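Local atomic coordinates of LPP20 lipofamily protein (Helicobacter pylori R046Wa, PDB entry 4KZS), a protein that is a secreted protein of unknown function that contains a three-helix bundle and is possibly connected with the outer membrane and the Tol-Pal system. Residues A[40-49]-A[71-80]; A[110-121]-A[143-154]. All blocks are in the same frame, centred on the assembly; numbering follows the deposited sequence.

Contact 1. Residues A[40-49]-A[71-80]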
loop_
_atom_site.group_PDB
_atom_site.type_symbol
_atom_site.label_atom_id
_atom_site.label_comp_id
_atom_site.label_asym_id
_atom_site.label_seq_id
_atom_site.Cartn_x
_atom_site.Cartn_y
_atom_site.Cartn_z
ATOM N N LEU A 40 4.431 -24.469 -1.704
ATOM C CA LEU A 40 3.696 -24.553 -0.429
ATOM C C LEU A 40 2.669 -23.421 -0.267
ATOM O O LEU A 40 1.518 -23.711 0.148
ATOM C CB LEU A 40 4.678 -24.577 0.769
ATOM C CG LEU A 40 4.039 -24.180 2.076
ATOM C CD1 LEU A 40 2.878 -25.095 2.354
ATOM C CD2 LEU A 40 5.051 -24.412 3.142
ATOM N N VAL A 41 3.061 -22.171 -0.587
ATOM C CA VAL A 41 2.128 -21.064 -0.511
ATOM C C VAL A 41 1.000 -21.324 -1.463
ATOM O O VAL A 41 -0.176 -21.170 -1.100
ATOM C CB VAL A 41 2.756 -19.685 -0.838
ATOM C CG1 VAL A 41 3.808 -19.274 0.191
ATOM C CG2 VAL A 41 3.376 -19.666 -2.216
ATOM N N ALA A 42 1.365 -21.756 -2.677
ATOM C CA ALA A 42 0.405 -22.045 -3.771
ATOM C C ALA A 42 -0.557 -23.077 -3.331
ATOM O O ALA A 42 -1.733 -23.026 -3.656
ATOM C CB ALA A 42 1.125 -22.536 -5.018
ATOM N N SER A 43 -0.056 -24.024 -2.557
ATOM C CA SER A 43 -0.888 -25.117 -2.122
ATOM C C SER A 43 -1.830 -24.663 -1.005
ATOM O O SER A 43 -2.985 -25.110 -0.944
ATOM C CB SER A 43 -0.000 -26.280 -1.685
ATOM O OG SER A 43 -0.691 -27.116 -0.764
ATOM N N ILE A 44 -1.333 -23.793 -0.110
ATOM C CA ILE A 44 -2.181 -23.234 0.933
ATOM C C ILE A 44 -3.225 -22.281 0.331
ATOM O O ILE A 44 -4.385 -22.306 0.761
ATOM C CB ILE A 44 -1.390 -22.472 1.973
ATOM C CG1 ILE A 44 -0.294 -23.338 2.620
ATOM C CG2 ILE A 44 -2.322 -21.987 3.063
ATOM C CD1 ILE A 44 0.683 -22.476 3.391
ATOM N N SER A 45 -2.852 -21.439 -0.652
ATOM C CA SER A 45 -3.862 -20.553 -1.254
ATOM C C SER A 45 -5.118 -21.379 -1.551
ATOM O O SER A 45 -6.192 -21.091 -1.000
ATOM C CB SER A 45 -3.352 -19.889 -2.509
ATOM O OG SER A 45 -2.353 -18.927 -2.234
ATOM N N VAL A 46 -4.960 -22.443 -2.358
ATOM C CA VAL A 46 -6.044 -23.413 -2.676
ATOM C C VAL A 46 -6.899 -23.834 -1.485
ATOM O O VAL A 46 -8.072 -23.506 -1.432
ATOM C CB VAL A 46 -5.497 -24.688 -3.382
ATOM C CG1 VAL A 46 -6.521 -25.822 -3.375
ATOM C CG2 VAL A 46 -5.010 -24.371 -4.792
ATOM N N VAL A 47 -6.317 -24.556 -0.536
ATOM C CA VAL A 47 -7.048 -24.939 0.691
ATOM C C VAL A 47 -7.789 -23.759 1.318
ATOM O O VAL A 47 -8.853 -23.917 1.885
ATOM C CB VAL A 47 -6.086 -25.608 1.742
ATOM C CG1 VAL A 47 -6.483 -25.338 3.182
ATOM C CG2 VAL A 47 -6.012 -27.103 1.535
ATOM N N VAL A 48 -7.212 -22.575 1.223
ATOM C CA VAL A 48 -7.788 -21.408 1.863
ATOM C C VAL A 48 -8.944 -20.851 1.032
ATOM O O VAL A 48 -10.051 -20.656 1.556
ATOM C CB VAL A 48 -6.698 -20.357 2.117
ATOM C CG1 VAL A 48 -7.276 -19.015 2.417
ATOM C CG2 VAL A 48 -5.865 -20.789 3.286
ATOM N N ASN A 49 -8.697 -20.620 -0.260
ATOM C CA ASN A 49 -9.725 -20.074 -1.146
ATOM C C ASN A 49 -10.981 -20.926 -1.144
ATOM O O ASN A 49 -12.092 -20.408 -1.127
ATOM C CB ASN A 49 -9.197 -19.902 -2.554
ATOM C CG ASN A 49 -8.142 -18.774 -2.676
ATOM O OD1 ASN A 49 -8.454 -17.570 -2.589
ATOM N ND2 ASN A 49 -6.890 -19.169 -2.908
ATOM N N ILE A 71 -10.035 -19.240 -6.304
ATOM C CA ILE A 71 -8.709 -18.740 -5.922
ATOM C C ILE A 71 -8.690 -17.194 -5.909
ATOM O O ILE A 71 -7.789 -16.564 -6.477
ATOM C CB ILE A 71 -7.567 -19.379 -6.790
ATOM C CG1 ILE A 71 -6.175 -19.161 -6.171
ATOM C CG2 ILE A 71 -7.615 -18.918 -8.249
ATOM C CD1 ILE A 71 -5.674 -20.330 -5.353
ATOM N N ASN A 72 -9.696 -16.612 -5.243
ATOM C CA ASN A 72 -9.852 -15.159 -5.096
ATOM C C ASN A 72 -8.587 -14.452 -4.567
ATOM O O ASN A 72 -8.085 -13.493 -5.173
ATOM C CB ASN A 72 -11.054 -14.859 -4.185
ATOM C CG ASN A 72 -11.575 -13.447 -4.344
ATOM O OD1 ASN A 72 -12.729 -13.159 -4.004
ATOM N ND2 ASN A 72 -10.736 -12.554 -4.871
ATOM N N LEU A 73 -8.074 -14.944 -3.443
ATOM C CA LEU A 73 -6.871 -14.376 -2.845
ATOM C C LEU A 73 -5.727 -15.356 -2.970
ATOM O O LEU A 73 -5.894 -16.541 -2.726
ATOM C CB LEU A 73 -7.114 -14.002 -1.378
ATOM C CG LEU A 73 -7.777 -15.054 -0.477
ATOM C CD1 LEU A 73 -6.727 -16.027 0.023
ATOM C CD2 LEU A 73 -8.515 -14.407 0.684
ATOM N N LYS A 74 -4.569 -14.865 -3.382
ATOM C CA LYS A 74 -3.439 -15.741 -3.586
ATOM C C LYS A 74 -2.357 -15.273 -2.634
ATOM O O LYS A 74 -1.900 -14.148 -2.745
ATOM C CB LYS A 74 -2.959 -15.677 -5.033
ATOM C CG LYS A 74 -2.233 -16.940 -5.460
ATOM C CD LYS A 74 -2.259 -17.107 -6.973
ATOM C CE LYS A 74 -1.275 -16.188 -7.687
ATOM N NZ LYS A 74 0.141 -16.614 -7.508
ATOM N N THR A 75 -1.981 -16.122 -1.681
ATOM C CA THR A 75 -1.086 -15.701 -0.615
ATOM C C THR A 75 0.326 -15.686 -1.189
ATOM O O THR A 75 0.532 -16.145 -2.295
ATOM C CB THR A 75 -1.221 -16.552 0.677
ATOM O OG1 THR A 75 -0.943 -17.909 0.388
ATOM C CG2 THR A 75 -2.620 -16.535 1.266
ATOM N N ASP A 76 1.275 -15.080 -0.492
ATOM C CA ASP A 76 2.685 -15.219 -0.841
ATOM C C ASP A 76 3.562 -15.222 0.433
ATOM O O ASP A 76 3.023 -15.109 1.534
ATOM C CB ASP A 76 3.075 -14.118 -1.797
ATOM C CG ASP A 76 2.641 -12.770 -1.313
ATOM O OD1 ASP A 76 2.955 -12.456 -0.145
ATOM O OD2 ASP A 76 1.997 -12.031 -2.092
ATOM N N ASP A 77 4.888 -15.352 0.296
ATOM C CA ASP A 77 5.802 -15.548 1.465
ATOM C C ASP A 77 5.596 -14.550 2.579
ATOM O O ASP A 77 5.728 -14.874 3.748
ATOM C CB ASP A 77 7.261 -15.399 1.076
ATOM C CG ASP A 77 7.620 -16.166 -0.153
ATOM O OD1 ASP A 77 6.740 -16.810 -0.767
ATOM O OD2 ASP A 77 8.815 -16.130 -0.511
ATOM N N LEU A 78 5.341 -13.304 2.203
ATOM C CA LEU A 78 4.967 -12.281 3.148
ATOM C C LEU A 78 4.119 -12.880 4.260
ATOM O O LEU A 78 4.242 -12.460 5.427
ATOM C CB LEU A 78 4.120 -11.205 2.438
ATOM C CG LEU A 78 4.840 -10.053 1.750
ATOM C CD1 LEU A 78 6.002 -10.536 0.876
ATOM C CD2 LEU A 78 3.828 -9.206 0.981
ATOM N N GLU A 79 3.250 -13.830 3.873
ATOM C CA GLU A 79 2.253 -14.433 4.763
ATOM C C GLU A 79 2.720 -15.508 5.718
ATOM O O GLU A 79 2.000 -15.875 6.646
ATOM C CB GLU A 79 1.093 -14.980 3.960
ATOM C CG GLU A 79 0.056 -13.921 3.680
ATOM C CD GLU A 79 0.532 -12.943 2.659
ATOM O OE1 GLU A 79 0.631 -13.366 1.489
ATOM O OE2 GLU A 79 0.806 -11.773 3.032
ATOM N N LEU A 80 3.911 -16.029 5.491
ATOM C CA LEU A 80 4.479 -17.076 6.307
ATOM C C LEU A 80 5.709 -16.582 6.991
ATOM O O LEU A 80 6.174 -15.487 6.673
ATOM C CB LEU A 80 5.004 -18.143 5.360
ATOM C CG LEU A 80 4.117 -18.891 4.401
ATOM C CD1 LEU A 80 4.928 -20.100 3.943
ATOM C CD2 LEU A 80 2.841 -19.273 5.134
#

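Contact 2. Residues A[110-121]-A[143-154]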
loop_
_atom_site.group_PDB
_atom_site.type_symbol
_atom_site.label_atom_id
_atom_site.label_comp_id
_atom_site.label_asym_id
_atom_site.label_seq_id
_atom_site.Cartn_x
_atom_site.Cartn_y
_atom_site.Cartn_z
ATOM N N LEU A 110 -1.109 -15.547 10.576
ATOM C CA LEU A 110 -1.916 -14.579 9.829
ATOM C C LEU A 110 -2.532 -13.602 10.793
ATOM O O LEU A 110 -2.611 -12.411 10.501
ATOM C CB LEU A 110 -3.012 -15.255 9.006
ATOM C CG LEU A 110 -2.525 -15.793 7.664
ATOM C CD1 LEU A 110 -3.669 -16.392 6.868
ATOM C CD2 LEU A 110 -1.860 -14.673 6.904
ATOM N N ARG A 111 -2.944 -14.119 11.948
ATOM C CA ARG A 111 -3.458 -13.334 13.046
ATOM C C ARG A 111 -2.386 -12.321 13.406
ATOM O O ARG A 111 -2.667 -11.155 13.708
ATOM C CB ARG A 111 -3.781 -14.269 14.212
ATOM C CG ARG A 111 -3.866 -13.653 15.590
ATOM C CD ARG A 111 -3.624 -14.726 16.655
ATOM N NE ARG A 111 -4.830 -15.512 16.907
ATOM C CZ ARG A 111 -5.796 -15.105 17.717
ATOM N NH1 ARG A 111 -5.660 -13.935 18.334
ATOM N NH2 ARG A 111 -6.882 -15.850 17.913
ATOM N N ASP A 112 -1.134 -12.739 13.305
ATOM C CA ASP A 112 -0.062 -11.866 13.727
ATOM C C ASP A 112 0.238 -10.743 12.754
ATOM O O ASP A 112 0.449 -9.614 13.181
ATOM C CB ASP A 112 1.198 -12.664 14.058
ATOM C CG ASP A 112 0.996 -13.644 15.227
ATOM O OD1 ASP A 112 -0.026 -13.571 15.962
ATOM O OD2 ASP A 112 1.872 -14.507 15.419
ATOM N N LYS A 113 0.298 -11.062 11.461
ATOM C CA LYS A 113 0.583 -10.078 10.420
ATOM C C LYS A 113 -0.623 -9.112 10.392
ATOM O O LYS A 113 -0.469 -7.919 10.179
ATOM C CB LYS A 113 0.790 -10.781 9.069
ATOM C CG LYS A 113 1.311 -9.916 7.918
ATOM C CD LYS A 113 1.553 -10.755 6.649
ATOM C CE LYS A 113 2.012 -9.933 5.436
ATOM N NZ LYS A 113 3.338 -9.289 5.644
ATOM N N TYR A 114 -1.813 -9.615 10.669
ATOM C CA TYR A 114 -2.963 -8.744 10.797
ATOM C C TYR A 114 -2.809 -7.771 11.963
ATOM O O TYR A 114 -2.783 -6.571 11.712
ATOM C CB TYR A 114 -4.218 -9.564 10.989
ATOM C CG TYR A 114 -5.444 -8.744 11.063
ATOM C CD1 TYR A 114 -5.799 -8.157 12.241
ATOM C CD2 TYR A 114 -6.269 -8.570 9.962
ATOM C CE1 TYR A 114 -6.945 -7.401 12.349
ATOM C CE2 TYR A 114 -7.425 -7.808 10.044
ATOM C CZ TYR A 114 -7.764 -7.219 11.259
ATOM O OH TYR A 114 -8.905 -6.444 11.431
ATOM N N ASN A 115 -2.689 -8.279 13.214
ATOM C CA ASN A 115 -2.452 -7.441 14.389
ATOM C C ASN A 115 -1.357 -6.398 14.143
ATOM O O ASN A 115 -1.479 -5.265 14.580
ATOM C CB ASN A 115 -2.116 -8.262 15.592
ATOM C CG ASN A 115 -3.209 -9.263 15.927
ATOM O OD1 ASN A 115 -4.354 -9.107 15.498
ATOM N ND2 ASN A 115 -2.859 -10.329 16.662
ATOM N N ALA A 116 -0.344 -6.745 13.368
ATOM C CA ALA A 116 0.752 -5.840 13.104
ATOM C C ALA A 116 0.277 -4.777 12.153
ATOM O O ALA A 116 0.661 -3.622 12.282
ATOM C CB ALA A 116 1.947 -6.584 12.518
ATOM N N LEU A 117 -0.566 -5.160 11.200
ATOM C CA LEU A 117 -1.164 -4.167 10.302
ATOM C C LEU A 117 -2.078 -3.187 11.064
ATOM O O LEU A 117 -2.019 -1.995 10.786
ATOM C CB LEU A 117 -1.894 -4.822 9.122
ATOM C CG LEU A 117 -0.891 -5.497 8.176
ATOM C CD1 LEU A 117 -1.592 -6.494 7.265
ATOM C CD2 LEU A 117 -0.114 -4.498 7.360
ATOM N N TYR A 118 -2.875 -3.688 12.021
ATOM C CA TYR A 118 -3.863 -2.894 12.759
ATOM C C TYR A 118 -3.116 -1.825 13.501
ATOM O O TYR A 118 -3.290 -0.632 13.272
ATOM C CB TYR A 118 -4.519 -3.773 13.795
ATOM C CG TYR A 118 -5.987 -3.548 14.144
ATOM C CD1 TYR A 118 -6.401 -2.475 14.931
ATOM C CD2 TYR A 118 -6.944 -4.488 13.763
ATOM C CE1 TYR A 118 -7.737 -2.316 15.292
ATOM C CE2 TYR A 118 -8.281 -4.358 14.109
ATOM C CZ TYR A 118 -8.678 -3.268 14.870
ATOM O OH TYR A 118 -10.017 -3.163 15.202
ATOM N N GLY A 119 -2.207 -2.262 14.355
ATOM C CA GLY A 119 -1.435 -1.343 15.154
ATOM C C GLY A 119 -0.374 -0.580 14.374
ATOM O O GLY A 119 0.451 0.138 14.949
ATOM N N GLN A 120 -0.345 -0.734 13.069
ATOM C CA GLN A 120 0.555 0.111 12.325
ATOM C C GLN A 120 -0.254 1.290 11.810
ATOM O O GLN A 120 0.320 2.298 11.399
ATOM C CB GLN A 120 1.138 -0.642 11.157
ATOM C CG GLN A 120 2.195 0.167 10.475
ATOM C CD GLN A 120 2.818 -0.578 9.346
ATOM O OE1 GLN A 120 2.887 -1.813 9.375
ATOM N NE2 GLN A 120 3.279 0.159 8.323
ATOM N N PHE A 121 -1.584 1.133 11.805
ATOM C CA PHE A 121 -2.493 2.075 11.179
ATOM C C PHE A 121 -2.619 3.212 12.132
ATOM O O PHE A 121 -2.511 4.371 11.735
ATOM C CB PHE A 121 -3.879 1.454 10.970
ATOM C CG PHE A 121 -4.721 2.148 9.927
ATOM C CD1 PHE A 121 -4.423 2.017 8.574
ATOM C CD2 PHE A 121 -5.822 2.913 10.285
ATOM C CE1 PHE A 121 -5.203 2.637 7.602
ATOM C CE2 PHE A 121 -6.614 3.529 9.321
ATOM C CZ PHE A 121 -6.305 3.384 7.976
ATOM N N LEU A 143 -2.241 -0.619 3.951
ATOM C CA LEU A 143 -2.501 -1.444 5.109
ATOM C C LEU A 143 -3.886 -2.082 4.972
ATOM O O LEU A 143 -4.058 -3.324 5.078
ATOM C CB LEU A 143 -2.383 -0.630 6.409
ATOM C CG LEU A 143 -1.089 0.163 6.693
ATOM C CD1 LEU A 143 -1.117 0.660 8.121
ATOM C CD2 LEU A 143 0.204 -0.616 6.483
ATOM N N LEU A 144 -4.855 -1.222 4.681
ATOM C CA LEU A 144 -6.229 -1.620 4.581
ATOM C C LEU A 144 -6.381 -2.626 3.445
ATOM O O LEU A 144 -7.112 -3.627 3.542
ATOM C CB LEU A 144 -7.069 -0.379 4.381
ATOM C CG LEU A 144 -7.817 0.133 5.613
ATOM C CD1 LEU A 144 -7.048 -0.058 6.893
ATOM C CD2 LEU A 144 -8.188 1.587 5.479
ATOM N N ALA A 145 -5.616 -2.427 2.390
ATOM C CA ALA A 145 -5.620 -3.400 1.314
ATOM C C ALA A 145 -4.947 -4.759 1.664
ATOM O O ALA A 145 -5.397 -5.789 1.169
ATOM C CB ALA A 145 -4.962 -2.776 0.130
ATOM N N LYS A 146 -3.869 -4.781 2.462
ATOM C CA LYS A 146 -3.279 -6.066 2.927
ATOM C C LYS A 146 -4.214 -6.728 3.928
ATOM O O LYS A 146 -4.512 -7.917 3.810
ATOM C CB LYS A 146 -1.947 -5.870 3.616
ATOM C CG LYS A 146 -0.854 -5.140 2.851
ATOM C CD LYS A 146 0.109 -6.137 2.233
ATOM C CE LYS A 146 1.390 -5.486 1.715
ATOM N NZ LYS A 146 2.329 -6.522 1.174
ATOM N N ALA A 147 -4.699 -5.948 4.893
ATOM C CA ALA A 147 -5.563 -6.436 5.980
ATOM C C ALA A 147 -6.858 -7.104 5.534
ATOM O O ALA A 147 -7.265 -8.139 6.088
ATOM C CB ALA A 147 -5.889 -5.303 6.972
ATOM N N MET A 148 -7.564 -6.522 4.583
ATOM C CA MET A 148 -8.870 -7.078 4.317
ATOM C C MET A 148 -8.827 -8.529 3.830
ATOM O O MET A 148 -9.571 -9.396 4.314
ATOM C CB MET A 148 -9.586 -6.209 3.319
ATOM C CG MET A 148 -10.135 -4.978 3.960
ATOM S SD MET A 148 -10.853 -3.932 2.705
ATOM C CE MET A 148 -12.193 -5.023 2.153
ATOM N N PRO A 149 -7.963 -8.816 2.853
ATOM C CA PRO A 149 -7.870 -10.241 2.515
ATOM C C PRO A 149 -7.464 -11.130 3.724
ATOM O O PRO A 149 -8.114 -12.195 3.962
ATOM C CB PRO A 149 -6.820 -10.271 1.391
ATOM C CG PRO A 149 -6.798 -8.871 0.837
ATOM C CD PRO A 149 -7.073 -7.978 2.021
ATOM N N ILE A 150 -6.428 -10.707 4.480
ATOM C CA ILE A 150 -5.969 -11.519 5.622
ATOM C C ILE A 150 -7.163 -11.735 6.473
ATOM O O ILE A 150 -7.412 -12.839 6.935
ATOM C CB ILE A 150 -4.801 -10.866 6.415
ATOM C CG1 ILE A 150 -3.553 -10.874 5.519
ATOM C CG2 ILE A 150 -4.558 -11.598 7.746
ATOM C CD1 ILE A 150 -2.374 -10.084 6.006
ATOM N N GLU A 151 -7.953 -10.690 6.643
ATOM C CA GLU A 151 -9.089 -10.821 7.570
ATOM C C GLU A 151 -10.175 -11.722 7.048
ATOM O O GLU A 151 -10.839 -12.416 7.829
ATOM C CB GLU A 151 -9.678 -9.482 7.889
ATOM C CG GLU A 151 -11.042 -9.573 8.494
ATOM C CD GLU A 151 -11.628 -8.209 8.689
ATOM O OE1 GLU A 151 -11.118 -7.481 9.577
ATOM O OE2 GLU A 151 -12.594 -7.882 7.961
ATOM N N ARG A 152 -10.362 -11.707 5.730
ATOM C CA ARG A 152 -11.354 -12.578 5.123
ATOM C C ARG A 152 -10.990 -14.021 5.469
ATOM O O ARG A 152 -11.830 -14.771 5.978
ATOM C CB ARG A 152 -11.445 -12.376 3.613
ATOM C CG ARG A 152 -12.887 -12.392 3.124
ATOM C CD ARG A 152 -13.036 -12.219 1.617
ATOM N NE ARG A 152 -11.977 -11.417 0.999
ATOM C CZ ARG A 152 -11.475 -11.650 -0.220
ATOM N NH1 ARG A 152 -11.913 -12.668 -0.982
ATOM N NH2 ARG A 152 -10.512 -10.864 -0.685
ATOM N N ILE A 153 -9.724 -14.379 5.242
ATOM C CA ILE A 153 -9.243 -15.689 5.630
ATOM C C ILE A 153 -9.534 -15.999 7.090
ATOM O O ILE A 153 -10.148 -17.038 7.401
ATOM C CB ILE A 153 -7.747 -15.810 5.406
ATOM C CG1 ILE A 153 -7.457 -15.452 3.956
ATOM C CG2 ILE A 153 -7.303 -17.219 5.767
ATOM C CD1 ILE A 153 -6.015 -15.577 3.565
ATOM N N LEU A 154 -9.100 -15.102 7.981
ATOM C CA LEU A 154 -9.220 -15.350 9.420
ATOM C C LEU A 154 -10.661 -15.609 9.825
ATOM O O LEU A 154 -10.926 -16.558 10.561
ATOM C CB LEU A 154 -8.636 -14.203 10.220
ATOM C CG LEU A 154 -7.120 -14.179 10.123
ATOM C CD1 LEU A 154 -6.511 -13.013 10.881
ATOM C CD2 LEU A 154 -6.602 -15.493 10.658
#

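Contact 1. Residues A[40-49]-A[71-80]
Helix 29-53 packs against the three-stranded antiparallel sheet of the LPP20 lipoprotein region, and along another flank it carries the irregular loop 71-80, where N49 and S45 grip the loop backbone. N49 is the main polar link. Its OD1 accepts L73 N at 2.8 Å, with the donor tilted 18° from the carbonyl plane, while its ND2 gives a hydrogen bond to L73 O, also 2.8 Å, close to head-on at that oxygen and almost within the side-chain amide plane. An asparagine suits this place because one flat amide offers both an acceptor and a donor, and so satisfies both backbone polar groups of a single loop residue. One turn earlier S45, short enough to let the loop come close, takes the next bond: T75 N reaches S45 OG at 2.9 Å with an N-H...O angle of 156°. The chi1 of S45, -70°, sets OG anti to the carbonyl carbon, from where it also makes a weak bond back to V41 O. Beside these bonds lie apolar contacts. V48 CG1 meets L73 CD1 at 3.9 Å, the two side chains crossing at about a right angle. V41 CG1 touches L80 CD1 at 4.0 Å, and I44 CD1 reaches the other methyl of L80, CD2, at 4.2 Å. D76, just ahead of the short 3-10 turn 77-79, gives its N-H to E79 OE1 at 2.7 Å. The fold is alpha+beta: a helix laid along an antiparallel sheet, with loop 71-80 on another flank leading into strand 84-91.

Contact 2. Residues A[110-121]-A[143-154]
Y114, L117 and I150 interlock as knobs in holes where two antiparallel helices cross at -147°, their axes 9.6 Å apart. CG of Y114 is anti to the backbone N (chi1 -177°), which sends the ring across helix 143-154 into the hole formed by A147, I150, E151 and L154. I150 CG2 and A147 O lie at the ring edge, and the small A147 leaves room for it. At the far end OH donates to E151 OE1 at 3.1 Å, nearly along the C-O axis, with ring and carboxylate planes 36° apart. I150 returns the fit: CG2 lies next to L110 O and against Y114 CB at 3.8 Å, while CD1 meets L117 CD1 at 3.9 Å, the two side chains crossing at about a right angle. L117 CD1 also presses on K146 CB at 3.7 Å, and its CD2 meets L143 CD2. Farther along, L143 CD1 lies at the edge of the F121 ring and L144 CD1 over one face. At the other end L110 CD1 rests against I153 CG2. Leucines and isoleucines, with the Y114 and F121 rings, fill most of the interface, so the grip is mainly hydrophobic, and the tyrosine-glutamate bond supplies a directional polar link that gives the phenol hydroxyl a partner.

From the N terminus, strand 19-26 begins the antiparallel sheet, helix 29-53 contributes the first half of contact 1, and the chain returns at 71-80 to close it across an unmodelled stretch, 59-70. Strands 84-91 and 94-102 then complete that sheet before helix 103-121 begins. Contact 2 closes when helix 135-157 folds back on that helix, so the two loops follow in series without nesting or crossing. They nevertheless touch, their centres about 15 Å apart: N72 makes a weak hydrogen bond with R152, L78 O a weak one with K113, and L78 packs on K146. The loop of contact 1 thereby joins the antiparallel sheet near the N terminus, through its helix, to the helices of the middle region.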